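Local coordinates for protein aac(6')-Ii (Enterococcus faecium, PDB 1N71) that probably transfers an acetyl group from acetyl-coenzyme A to the 6'-amino group of aminoglycoside antibiotics, conferring antibiotic resistance, at residues Glu55-Ile60 with Val77-Arg82; Trp71-Leu76 with Arg90-Leu95; Met1-Phe6 with Val48-Gln53. All blocks are in the same frame, centred on the assembly; numbering follows the deposited sequence.

In the fold
All three contacts share one mixed sheet. Contact 2 is the buried core on one face of that sheet: strand 70-78 packs on helix 87-101 through leucine and valine side chains, with no hydrogen bond across. Contact 1, also mostly buried, uses the same strand but pairs it with strand 55-66, so backbone bonds dominate, and charged side chains gather where the two strands part. Both touch coenzyme A. Contact 3 lies nearer the surface, its centre about 17 Å from the centre of the chain, where strand 2-5 forms the sheet's outer edge on strand 46-52. Two backbone bonds at the Val57-Gly58 bulge tie it to contact 1, while Arg90 and Tyr94 of the helix in contact 2 reach its outer strand.

Contact 1: residues Glu55-Ile60 with Val77-Arg82; sequences ELVGFI and VVESSR. With COA (coenzyme A), chain E.
Val57 and Glu79 meet where the two strands of this hairpin begin to part. Glu79 N gives a nearly straight hydrogen bond of 2.8 Å to Val57 O, coming in tilted 29° from the carbonyl plane. The side chain then runs out along Val57: with Glu79 CG beside its own backbone N (chi1 -62°) and the chain extended beyond, Glu79 OE1 ends 3.3 Å from Val57 CG1. That same methyl sits over one face of the Arg82 guanidinium, 3.4 Å from Arg82 NH1, so Val57 is covered by both charged groups. The type I turn from Glu79 to Arg82 brings the arginine back to this position. Glu55 completes the cluster. Its OE1 is 3.5 Å from Arg82 NH2 but well out of the guanidinium plane, a salt bridge of charge alone; its OE2 is 3.3 Å from Glu79 OE2, a like-charge approach that the arginine may ease.

Deeper in, Phe59 and Val77 form an antiparallel hydrogen-bonded pair, with Phe59 N to Val77 O at 2.8 Å. Val78 N then turns outward to coenzyme A, reaching its O9P in a 3.3 Å hydrogen bond.

On the other side of strand 55-66, Val57 and Gly58 both face Ala50 in a classic beta bulge. Phe59 and Val77 pack on helix 11-24, while Ile60 lies against helix 87-101.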
loop_
_atom_site.group_PDB
_atom_site.type_symbol
_atom_site.label_atom_id
_atom_site.label_comp_id
_atom_site.label_asym_id
_atom_site.label_seq_id
_atom_site.Cartn_x
_atom_site.Cartn_y
_atom_site.Cartn_z
ATOM N N GLU A 55 26.487 14.890 -11.727
ATOM C CA GLU A 55 26.164 14.399 -10.391
ATOM C C GLU A 55 24.670 14.218 -10.165
ATOM O O GLU A 55 23.876 15.111 -10.457
ATOM C CB GLU A 55 26.731 15.357 -9.338
ATOM C CG GLU A 55 26.202 15.143 -7.925
ATOM C CD GLU A 55 26.855 16.066 -6.902
ATOM O OE1 GLU A 55 27.112 17.242 -7.232
ATOM O OE2 GLU A 55 27.097 15.618 -5.760
ATOM N N LEU A 56 24.295 13.051 -9.649
ATOM C CA LEU A 56 22.895 12.755 -9.357
ATOM C C LEU A 56 22.548 13.439 -8.040
ATOM O O LEU A 56 23.097 13.091 -6.994
ATOM C CB LEU A 56 22.678 11.248 -9.214
ATOM C CG LEU A 56 21.220 10.818 -9.007
ATOM C CD1 LEU A 56 20.455 11.000 -10.307
ATOM C CD2 LEU A 56 21.153 9.367 -8.555
ATOM N N VAL A 57 21.637 14.404 -8.087
ATOM C CA VAL A 57 21.248 15.131 -6.886
ATOM C C VAL A 57 19.833 14.796 -6.415
ATOM O O VAL A 57 19.422 15.209 -5.328
ATOM C CB VAL A 57 21.350 16.657 -7.109
ATOM C CG1 VAL A 57 22.802 17.046 -7.412
ATOM C CG2 VAL A 57 20.438 17.077 -8.251
ATOM N N GLY A 58 19.091 14.053 -7.231
ATOM C CA GLY A 58 17.734 13.694 -6.862
ATOM C C GLY A 58 17.177 12.553 -7.691
ATOM O O GLY A 58 17.555 12.362 -8.850
ATOM N N PHE A 59 16.272 11.783 -7.099
ATOM C CA PHE A 59 15.677 10.655 -7.799
ATOM C C PHE A 59 14.252 10.425 -7.321
ATOM O O PHE A 59 13.948 10.608 -6.144
ATOM C CB PHE A 59 16.489 9.384 -7.544
ATOM C CG PHE A 59 15.935 8.161 -8.221
ATOM C CD1 PHE A 59 16.203 7.910 -9.565
ATOM C CD2 PHE A 59 15.125 7.265 -7.520
ATOM C CE1 PHE A 59 15.675 6.785 -10.207
ATOM C CE2 PHE A 59 14.593 6.141 -8.144
ATOM C CZ PHE A 59 14.869 5.897 -9.497
ATOM N N ILE A 60 13.387 10.026 -8.244
ATOM C CA ILE A 60 11.998 9.738 -7.913
ATOM C C ILE A 60 11.543 8.571 -8.779
ATOM O O ILE A 60 11.965 8.433 -9.929
ATOM C CB ILE A 60 11.083 10.969 -8.152
ATOM C CG1 ILE A 60 9.696 10.706 -7.554
ATOM C CG2 ILE A 60 10.971 11.268 -9.644
ATOM C CD1 ILE A 60 8.769 11.912 -7.590
ATOM N N VAL A 77 13.924 11.181 -3.239
ATOM C CA VAL A 77 15.050 11.626 -2.442
ATOM C C VAL A 77 15.833 12.698 -3.178
ATOM O O VAL A 77 16.031 12.620 -4.392
ATOM C CB VAL A 77 15.995 10.453 -2.111
ATOM C CG1 VAL A 77 16.520 9.838 -3.391
ATOM C CG2 VAL A 77 17.153 10.942 -1.245
ATOM N N VAL A 78 16.252 13.705 -2.424
ATOM C CA VAL A 78 17.035 14.816 -2.934
ATOM C C VAL A 78 18.217 14.942 -1.976
ATOM O O VAL A 78 18.025 14.900 -0.762
ATOM C CB VAL A 78 16.225 16.129 -2.903
ATOM C CG1 VAL A 78 17.113 17.306 -3.305
ATOM C CG2 VAL A 78 15.022 16.020 -3.834
ATOM N N GLU A 79 19.431 15.078 -2.504
ATOM C CA GLU A 79 20.595 15.216 -1.626
ATOM C C GLU A 79 20.265 16.246 -0.559
ATOM O O GLU A 79 19.791 17.336 -0.873
ATOM C CB GLU A 79 21.825 15.684 -2.401
ATOM C CG GLU A 79 22.293 14.735 -3.474
ATOM C CD GLU A 79 23.648 15.126 -4.027
ATOM O OE1 GLU A 79 23.832 16.313 -4.374
ATOM O OE2 GLU A 79 24.529 14.247 -4.123
ATOM N N SER A 80 20.522 15.902 0.697
ATOM C CA SER A 80 20.225 16.801 1.805
ATOM C C SER A 80 20.905 18.154 1.657
ATOM O O SER A 80 20.494 19.130 2.281
ATOM C CB SER A 80 20.636 16.161 3.137
ATOM O OG SER A 80 22.037 15.975 3.205
ATOM N N SER A 81 21.941 18.213 0.825
ATOM C CA SER A 81 22.670 19.454 0.610
ATOM C C SER A 81 22.148 20.252 -0.585
ATOM O O SER A 81 22.659 21.328 -0.884
ATOM C CB SER A 81 24.165 19.160 0.425
ATOM O OG SER A 81 24.392 18.263 -0.651
ATOM N N ARG A 82 21.127 19.735 -1.263
ATOM C CA ARG A 82 20.577 20.429 -2.425
ATOM C C ARG A 82 19.078 20.683 -2.310
ATOM O O ARG A 82 18.423 21.044 -3.289
ATOM C CB ARG A 82 20.850 19.621 -3.693
ATOM C CG ARG A 82 22.321 19.382 -3.997
ATOM C CD ARG A 82 23.094 20.689 -4.103
ATOM N NE ARG A 82 24.269 20.545 -4.958
ATOM C CZ ARG A 82 24.212 20.401 -6.279
ATOM N NH1 ARG A 82 23.037 20.390 -6.896
ATOM N NH2 ARG A 82 25.328 20.261 -6.985
HETATM N N1A COA E . 7.949 20.604 5.249
HETATM C C2A COA E . 7.182 21.602 4.774
HETATM N N3A COA E . 7.238 22.183 3.554
HETATM C C4A COA E . 8.219 21.612 2.774
HETATM C C5A COA E . 9.075 20.593 3.126
HETATM C C6A COA E . 8.917 20.058 4.444
HETATM N N6A COA E . 9.679 19.071 4.910
HETATM N N7A COA E . 9.929 20.283 2.078
HETATM C C8A COA E . 9.583 21.117 1.142
HETATM N N9A COA E . 8.553 21.958 1.490
HETATM C C1B COA E . 7.921 23.016 0.689
HETATM C C2B COA E . 8.865 24.181 0.376
HETATM O O2B COA E . 8.812 25.131 1.448
HETATM C C3B COA E . 8.310 24.824 -0.891
HETATM O O3B COA E . 7.172 25.622 -0.524
HETATM P P3B COA E . 7.050 27.164 -0.983
HETATM O O7A COA E . 8.262 27.808 -0.421
HETATM O O8A COA E . 5.776 27.611 -0.369
HETATM O O9A COA E . 7.021 27.102 -2.465
HETATM C C4B COA E . 7.799 23.592 -1.651
HETATM O O4B COA E . 7.548 22.621 -0.628
HETATM C C5B COA E . 8.754 23.051 -2.725
HETATM O O5B COA E . 9.909 22.463 -2.114
HETATM P P1A COA E . 11.142 21.889 -2.984
HETATM O O1A COA E . 12.266 22.847 -2.893
HETATM O O2A COA E . 10.641 21.457 -4.308
HETATM O O3A COA E . 11.507 20.577 -2.133
HETATM P P2A COA E . 12.913 19.801 -2.063
HETATM O O4A COA E . 13.619 20.213 -0.831
HETATM O O5A COA E . 13.605 19.874 -3.366
HETATM O O6A COA E . 12.410 18.288 -1.864
HETATM C CBP COA E . 11.748 16.650 -0.192
HETATM C CCP COA E . 11.418 17.970 -0.876
HETATM C CDP COA E . 10.714 16.413 0.917
HETATM C CEP COA E . 11.665 15.505 -1.244
HETATM C CAP COA E . 13.214 16.757 0.412
HETATM O OAP COA E . 13.305 17.775 1.414
HETATM C C9P COA E . 13.767 15.406 0.902
HETATM O O9P COA E . 14.576 14.775 0.208
HETATM N N8P COA E . 13.320 14.979 2.091
HETATM C C7P COA E . 13.709 13.732 2.741
HETATM C C6P COA E . 13.036 12.508 2.124
HETATM C C5P COA E . 11.609 12.298 2.598
HETATM O O5P COA E . 11.342 12.288 3.806
HETATM N N4P COA E . 10.690 12.123 1.638
HETATM C C3P COA E . 9.258 11.901 1.866
HETATM C C2P COA E . 8.755 10.647 1.167
HETATM S S1P COA E . 7.700 9.625 2.210
#

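Contact 2: residues Trp71-Leu76 with Arg90-Leu95; sequences WELHPL and RLVNYL. With COA (coenzyme A), chain E.
Leu76 reaches from the strand to two residues of helix 87-101, one with each of its methyls. Its CD1 comes to 3.9 Å from Leu91 CD1, and its CD2 stands equally far from Val92 CG2, the Leu76 and Val92 side chains crossing at about a right angle. Leu76 CG lies anti to the backbone N (chi1 174°), which carries the fork out to the helix although the first bond of the side chain does not aim there. CD2 also touches the ligand, 3.7 Å from the methyl CEP of coenzyme A, so one branch packs on protein and cofactor together. Further back along the strand, Leu73 starts out toward the helix, and its CG sits 3.8 Å from Leu95 CD2. Leu73 CD1 makes a looser approach to Val92 CG2.

No hydrogen bond crosses between the segments. The axes of the two short segments approach to 10.7 Å and run roughly antiparallel, at 152°, with buried aliphatic groups filling the interface. In the next shell, Phe146 of helix 144-149 touches both Leu76 and Val92, and Tyr147 packs on Leu73 and Leu76. Ile60 of strand 55-66 touches Leu95, while backbone hydrogen bonds of Trp71 and Leu73 with Tyr108 tie the strand to strand 106-112.

Strand 70-78, helix 87-101 and strand 106-112 make the beta-alpha-beta unit at the heart of the GNAT fold, where coenzyme A is bound by the strand's end and the start of the helix.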
loop_
_atom_site.group_PDB
_atom_site.type_symbol
_atom_site.label_atom_id
_atom_site.label_comp_id
_atom_site.label_asym_id
_atom_site.label_seq_id
_atom_site.Cartn_x
_atom_site.Cartn_y
_atom_site.Cartn_z
ATOM N N TRP A 71 -0.788 4.388 -9.324
ATOM C CA TRP A 71 0.648 4.272 -9.101
ATOM C C TRP A 71 1.086 4.787 -7.733
ATOM O O TRP A 71 0.543 5.768 -7.230
ATOM C CB TRP A 71 1.399 5.064 -10.168
ATOM C CG TRP A 71 1.195 4.550 -11.553
ATOM C CD1 TRP A 71 0.028 4.527 -12.260
ATOM C CD2 TRP A 71 2.199 3.998 -12.409
ATOM N NE1 TRP A 71 0.244 3.993 -13.512
ATOM C CE2 TRP A 71 1.568 3.660 -13.629
ATOM C CE3 TRP A 71 3.571 3.758 -12.266
ATOM C CZ2 TRP A 71 2.265 3.093 -14.703
ATOM C CZ3 TRP A 71 4.268 3.193 -13.337
ATOM C CH2 TRP A 71 3.610 2.869 -14.540
ATOM N N GLU A 72 2.077 4.120 -7.149
ATOM C CA GLU A 72 2.626 4.530 -5.863
ATOM C C GLU A 72 3.945 5.257 -6.086
ATOM O O GLU A 72 4.864 4.709 -6.704
ATOM C CB GLU A 72 2.887 3.321 -4.958
ATOM C CG GLU A 72 3.740 3.682 -3.738
ATOM C CD GLU A 72 4.002 2.507 -2.808
ATOM O OE1 GLU A 72 3.954 1.348 -3.264
ATOM O OE2 GLU A 72 4.272 2.748 -1.614
ATOM N N LEU A 73 4.032 6.486 -5.585
ATOM C CA LEU A 73 5.244 7.285 -5.697
ATOM C C LEU A 73 6.237 6.699 -4.695
ATOM O O LEU A 73 5.982 6.683 -3.486
ATOM C CB LEU A 73 4.938 8.754 -5.358
ATOM C CG LEU A 73 6.062 9.798 -5.447
ATOM C CD1 LEU A 73 5.453 11.193 -5.390
ATOM C CD2 LEU A 73 7.068 9.607 -4.317
ATOM N N HIS A 74 7.361 6.201 -5.200
ATOM C CA HIS A 74 8.374 5.609 -4.333
ATOM C C HIS A 74 9.624 5.237 -5.125
ATOM O O HIS A 74 9.547 4.506 -6.108
ATOM C CB HIS A 74 7.805 4.361 -3.645
ATOM C CG HIS A 74 8.807 3.609 -2.825
ATOM N ND1 HIS A 74 9.754 2.778 -3.386
ATOM C CD2 HIS A 74 9.015 3.568 -1.488
ATOM C CE1 HIS A 74 10.501 2.256 -2.429
ATOM N NE2 HIS A 74 10.073 2.719 -1.267
ATOM N N PRO A 75 10.785 5.769 -4.723
ATOM C CA PRO A 75 10.950 6.682 -3.591
ATOM C C PRO A 75 11.102 8.104 -4.120
ATOM O O PRO A 75 10.929 8.355 -5.316
ATOM C CB PRO A 75 12.239 6.193 -2.966
ATOM C CG PRO A 75 13.073 5.933 -4.201
ATOM C CD PRO A 75 12.095 5.251 -5.161
ATOM N N LEU A 76 11.408 9.028 -3.219
ATOM C CA LEU A 76 11.662 10.414 -3.585
ATOM C C LEU A 76 12.775 10.873 -2.661
ATOM O O LEU A 76 12.602 10.930 -1.442
ATOM C CB LEU A 76 10.437 11.311 -3.388
ATOM C CG LEU A 76 10.739 12.802 -3.626
ATOM C CD1 LEU A 76 11.378 13.002 -5.009
ATOM C CD2 LEU A 76 9.462 13.623 -3.505
ATOM N N ARG A 90 10.226 19.688 -9.198
ATOM C CA ARG A 90 10.475 19.329 -10.585
ATOM C C ARG A 90 10.429 17.817 -10.798
ATOM O O ARG A 90 9.953 17.344 -11.833
ATOM C CB ARG A 90 11.816 19.925 -11.018
ATOM C CG ARG A 90 11.809 21.447 -10.897
ATOM C CD ARG A 90 13.190 22.038 -11.070
ATOM N NE ARG A 90 13.707 21.797 -12.406
ATOM C CZ ARG A 90 14.942 22.096 -12.789
ATOM N NH1 ARG A 90 15.786 22.645 -11.925
ATOM N NH2 ARG A 90 15.327 21.850 -14.036
ATOM N N LEU A 91 10.904 17.052 -9.819
ATOM C CA LEU A 91 10.873 15.595 -9.929
ATOM C C LEU A 91 9.436 15.080 -9.876
ATOM O O LEU A 91 9.047 14.214 -10.659
ATOM C CB LEU A 91 11.682 14.941 -8.798
ATOM C CG LEU A 91 13.209 15.007 -8.890
ATOM C CD1 LEU A 91 13.831 14.411 -7.628
ATOM C CD2 LEU A 91 13.678 14.257 -10.128
ATOM N N VAL A 92 8.645 15.608 -8.950
ATOM C CA VAL A 92 7.260 15.173 -8.831
ATOM C C VAL A 92 6.466 15.519 -10.085
ATOM O O VAL A 92 5.725 14.689 -10.602
ATOM C CB VAL A 92 6.596 15.795 -7.598
ATOM C CG1 VAL A 92 5.098 15.519 -7.605
ATOM C CG2 VAL A 92 7.231 15.209 -6.343
ATOM N N ASN A 93 6.631 16.738 -10.585
ATOM C CA ASN A 93 5.915 17.143 -11.787
ATOM C C ASN A 93 6.312 16.303 -12.996
ATOM O O ASN A 93 5.470 15.991 -13.842
ATOM C CB ASN A 93 6.147 18.630 -12.073
ATOM C CG ASN A 93 5.452 19.527 -11.066
ATOM O OD1 ASN A 93 4.322 19.258 -10.660
ATOM N ND2 ASN A 93 6.114 20.603 -10.672
ATOM N N TYR A 94 7.586 15.925 -13.081
ATOM C CA TYR A 94 8.040 15.112 -14.203
ATOM C C TYR A 94 7.450 13.711 -14.055
ATOM O O TYR A 94 7.026 13.095 -15.027
ATOM C CB TYR A 94 9.569 15.048 -14.237
ATOM C CG TYR A 94 10.143 14.528 -15.539
ATOM C CD1 TYR A 94 10.151 13.166 -15.827
ATOM C CD2 TYR A 94 10.674 15.403 -16.484
ATOM C CE1 TYR A 94 10.677 12.686 -17.025
ATOM C CE2 TYR A 94 11.201 14.934 -17.687
ATOM C CZ TYR A 94 11.199 13.575 -17.949
ATOM O OH TYR A 94 11.725 13.105 -19.133
ATOM N N LEU A 95 7.422 13.206 -12.826
ATOM C CA LEU A 95 6.858 11.887 -12.592
ATOM C C LEU A 95 5.395 11.880 -13.037
ATOM O O LEU A 95 4.949 10.965 -13.724
ATOM C CB LEU A 95 6.944 11.525 -11.106
ATOM C CG LEU A 95 6.224 10.229 -10.716
ATOM C CD1 LEU A 95 6.921 9.030 -11.343
ATOM C CD2 LEU A 95 6.207 10.097 -9.208
HETATM N N1A COA E . 7.949 20.604 5.249
HETATM C C2A COA E . 7.182 21.602 4.774
HETATM N N3A COA E . 7.238 22.183 3.554
HETATM C C4A COA E . 8.219 21.612 2.774
HETATM C C5A COA E . 9.075 20.593 3.126
HETATM C C6A COA E . 8.917 20.058 4.444
HETATM N N6A COA E . 9.679 19.071 4.910
HETATM N N7A COA E . 9.929 20.283 2.078
HETATM C C8A COA E . 9.583 21.117 1.142
HETATM N N9A COA E . 8.553 21.958 1.490
HETATM C C1B COA E . 7.921 23.016 0.689
HETATM C C2B COA E . 8.865 24.181 0.376
HETATM O O2B COA E . 8.812 25.131 1.448
HETATM C C3B COA E . 8.310 24.824 -0.891
HETATM O O3B COA E . 7.172 25.622 -0.524
HETATM P P3B COA E . 7.050 27.164 -0.983
HETATM O O7A COA E . 8.262 27.808 -0.421
HETATM O O8A COA E . 5.776 27.611 -0.369
HETATM O O9A COA E . 7.021 27.102 -2.465
HETATM C C4B COA E . 7.799 23.592 -1.651
HETATM O O4B COA E . 7.548 22.621 -0.628
HETATM C C5B COA E . 8.754 23.051 -2.725
HETATM O O5B COA E . 9.909 22.463 -2.114
HETATM P P1A COA E . 11.142 21.889 -2.984
HETATM O O1A COA E . 12.266 22.847 -2.893
HETATM O O2A COA E . 10.641 21.457 -4.308
HETATM O O3A COA E . 11.507 20.577 -2.133
HETATM P P2A COA E . 12.913 19.801 -2.063
HETATM O O4A COA E . 13.619 20.213 -0.831
HETATM O O5A COA E . 13.605 19.874 -3.366
HETATM O O6A COA E . 12.410 18.288 -1.864
HETATM C CBP COA E . 11.748 16.650 -0.192
HETATM C CCP COA E . 11.418 17.970 -0.876
HETATM C CDP COA E . 10.714 16.413 0.917
HETATM C CEP COA E . 11.665 15.505 -1.244
HETATM C CAP COA E . 13.214 16.757 0.412
HETATM O OAP COA E . 13.305 17.775 1.414
HETATM C C9P COA E . 13.767 15.406 0.902
HETATM O O9P COA E . 14.576 14.775 0.208
HETATM N N8P COA E . 13.320 14.979 2.091
HETATM C C7P COA E . 13.709 13.732 2.741
HETATM C C6P COA E . 13.036 12.508 2.124
HETATM C C5P COA E . 11.609 12.298 2.598
HETATM O O5P COA E . 11.342 12.288 3.806
HETATM N N4P COA E . 10.690 12.123 1.638
HETATM C C3P COA E . 9.258 11.901 1.866
HETATM C C2P COA E . 8.755 10.647 1.167
HETATM S S1P COA E . 7.700 9.625 2.210
#

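Contact 3: residues Met1-Phe6 with Val48-Gln53; sequences MIISEF and VAAVDQ
Ile2 and Val51 form one of two hydrogen-bonded antiparallel pairs here; Ser4 and Ala49 form the other. Each pair exchanges two backbone bonds, the shortest being Ala49 N to Ser4 O at 2.8 Å. Between them lies the non-hydrogen-bonded pair Ile3-Ala50, where Ile3 CA makes a CA-H...O contact of 3.3 Å with Ala49 O. Strand 2-5 is thereby added to strand 46-52 as the outermost strand on this side of the chain's mixed GNAT sheet.

Apolar packing occupies both faces. On the Ile3-Ala50 face, two side-chain ends, Met1 CE and Ile3 CD1, meet the Ala50 methyl; both pairs are modelled tighter than usual van der Waals contact, so their exact closeness is doubtful. The Met1 chain bends at chi2 (80°) and chi3 (95°), which curls its terminal methyl back over Ala50. Ile3 CG2 turns the other way along the strand, meeting Val48 CG1 at 3.6 Å, while helix 87-101 covers Ile3 with Arg90 and Tyr94. On the Ala49 face, Phe6 CD2 lies 3.6 Å from Ala49 CB, and the Phe6 ring also meets Phe59 with their planes roughly perpendicular.

Among the polar groups, Asp52 OD2 has a long, weak ion pair with Arg82, and Met1 O accepts a hydrogen bond from Arg90 NH2.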
loop_
_atom_site.group_PDB
_atom_site.type_symbol
_atom_site.label_atom_id
_atom_site.label_comp_id
_atom_site.label_asym_id
_atom_site.label_seq_id
_atom_site.Cartn_x
_atom_site.Cartn_y
_atom_site.Cartn_z
ATOM N N MET A 1 20.577 22.561 -13.703
ATOM C CA MET A 1 20.627 21.083 -13.897
ATOM C C MET A 1 19.341 20.588 -14.552
ATOM O O MET A 1 18.356 21.324 -14.623
ATOM C CB MET A 1 20.861 20.393 -12.551
ATOM C CG MET A 1 19.897 20.799 -11.459
ATOM S SD MET A 1 18.334 19.947 -11.603
ATOM C CE MET A 1 18.616 18.607 -10.503
ATOM N N ILE A 2 19.340 19.346 -15.026
ATOM C CA ILE A 2 18.161 18.823 -15.705
ATOM C C ILE A 2 17.480 17.599 -15.098
ATOM O O ILE A 2 18.117 16.745 -14.480
ATOM C CB ILE A 2 18.479 18.497 -17.180
ATOM C CG1 ILE A 2 19.421 17.298 -17.263
ATOM C CG2 ILE A 2 19.126 19.705 -17.850
ATOM C CD1 ILE A 2 19.672 16.822 -18.682
ATOM N N ILE A 3 16.167 17.534 -15.301
ATOM C CA ILE A 3 15.342 16.433 -14.822
ATOM C C ILE A 3 14.953 15.598 -16.039
ATOM O O ILE A 3 14.320 16.107 -16.966
ATOM C CB ILE A 3 14.047 16.949 -14.166
ATOM C CG1 ILE A 3 14.379 17.927 -13.040
ATOM C CG2 ILE A 3 13.227 15.781 -13.646
ATOM C CD1 ILE A 3 15.151 17.324 -11.904
ATOM N N SER A 4 15.330 14.324 -16.048
ATOM C CA SER A 4 14.999 13.461 -17.174
ATOM C C SER A 4 14.854 12.014 -16.727
ATOM O O SER A 4 15.101 11.688 -15.568
ATOM C CB SER A 4 16.089 13.550 -18.242
ATOM O OG SER A 4 17.301 12.984 -17.766
ATOM N N GLU A 5 14.450 11.146 -17.651
ATOM C CA GLU A 5 14.293 9.735 -17.328
ATOM C C GLU A 5 15.663 9.182 -16.969
ATOM O O GLU A 5 16.661 9.488 -17.623
ATOM C CB GLU A 5 13.705 8.959 -18.513
ATOM C CG GLU A 5 12.363 9.499 -18.995
ATOM C CD GLU A 5 11.683 8.591 -20.005
ATOM O OE1 GLU A 5 12.382 8.018 -20.872
ATOM O OE2 GLU A 5 10.442 8.463 -19.941
ATOM N N PHE A 6 15.703 8.378 -15.915
ATOM C CA PHE A 6 16.939 7.778 -15.432
ATOM C C PHE A 6 17.481 6.736 -16.414
ATOM O O PHE A 6 16.742 5.874 -16.882
ATOM C CB PHE A 6 16.672 7.138 -14.065
ATOM C CG PHE A 6 17.893 6.582 -13.397
ATOM C CD1 PHE A 6 18.454 5.384 -13.823
ATOM C CD2 PHE A 6 18.480 7.259 -12.333
ATOM C CE1 PHE A 6 19.586 4.865 -13.195
ATOM C CE2 PHE A 6 19.609 6.752 -11.700
ATOM C CZ PHE A 6 20.163 5.550 -12.132
ATOM N N VAL A 48 12.966 8.577 -12.662
ATOM C CA VAL A 48 13.366 9.908 -13.103
ATOM C C VAL A 48 14.498 10.447 -12.242
ATOM O O VAL A 48 14.454 10.362 -11.016
ATOM C CB VAL A 48 12.166 10.875 -13.046
ATOM C CG1 VAL A 48 12.592 12.279 -13.444
ATOM C CG2 VAL A 48 11.061 10.366 -13.958
ATOM N N ALA A 49 15.509 11.016 -12.889
ATOM C CA ALA A 49 16.647 11.549 -12.159
ATOM C C ALA A 49 16.845 13.042 -12.330
ATOM O O ALA A 49 16.394 13.649 -13.306
ATOM C CB ALA A 49 17.911 10.820 -12.573
ATOM N N ALA A 50 17.516 13.625 -11.346
ATOM C CA ALA A 50 17.842 15.039 -11.341
ATOM C C ALA A 50 19.363 15.042 -11.350
ATOM O O ALA A 50 19.991 14.568 -10.403
ATOM C CB ALA A 50 17.318 15.700 -10.081
ATOM N N VAL A 51 19.951 15.547 -12.428
ATOM C CA VAL A 51 21.402 15.571 -12.542
ATOM C C VAL A 51 21.968 16.961 -12.783
ATOM O O VAL A 51 21.501 17.699 -13.650
ATOM C CB VAL A 51 21.880 14.643 -13.677
ATOM C CG1 VAL A 51 23.401 14.669 -13.770
ATOM C CG2 VAL A 51 21.394 13.228 -13.423
ATOM N N ASP A 52 22.975 17.311 -11.993
ATOM C CA ASP A 52 23.639 18.596 -12.125
ATOM C C ASP A 52 24.992 18.262 -12.733
ATOM O O ASP A 52 25.832 17.632 -12.088
ATOM C CB ASP A 52 23.821 19.252 -10.757
ATOM C CG ASP A 52 24.285 20.691 -10.862
ATOM O OD1 ASP A 52 25.288 20.942 -11.561
ATOM O OD2 ASP A 52 23.648 21.570 -10.246
ATOM N N GLN A 53 25.193 18.672 -13.981
ATOM C CA GLN A 53 26.434 18.383 -14.683
ATOM C C GLN A 53 26.502 16.870 -14.892
ATOM O O GLN A 53 25.989 16.353 -15.886
#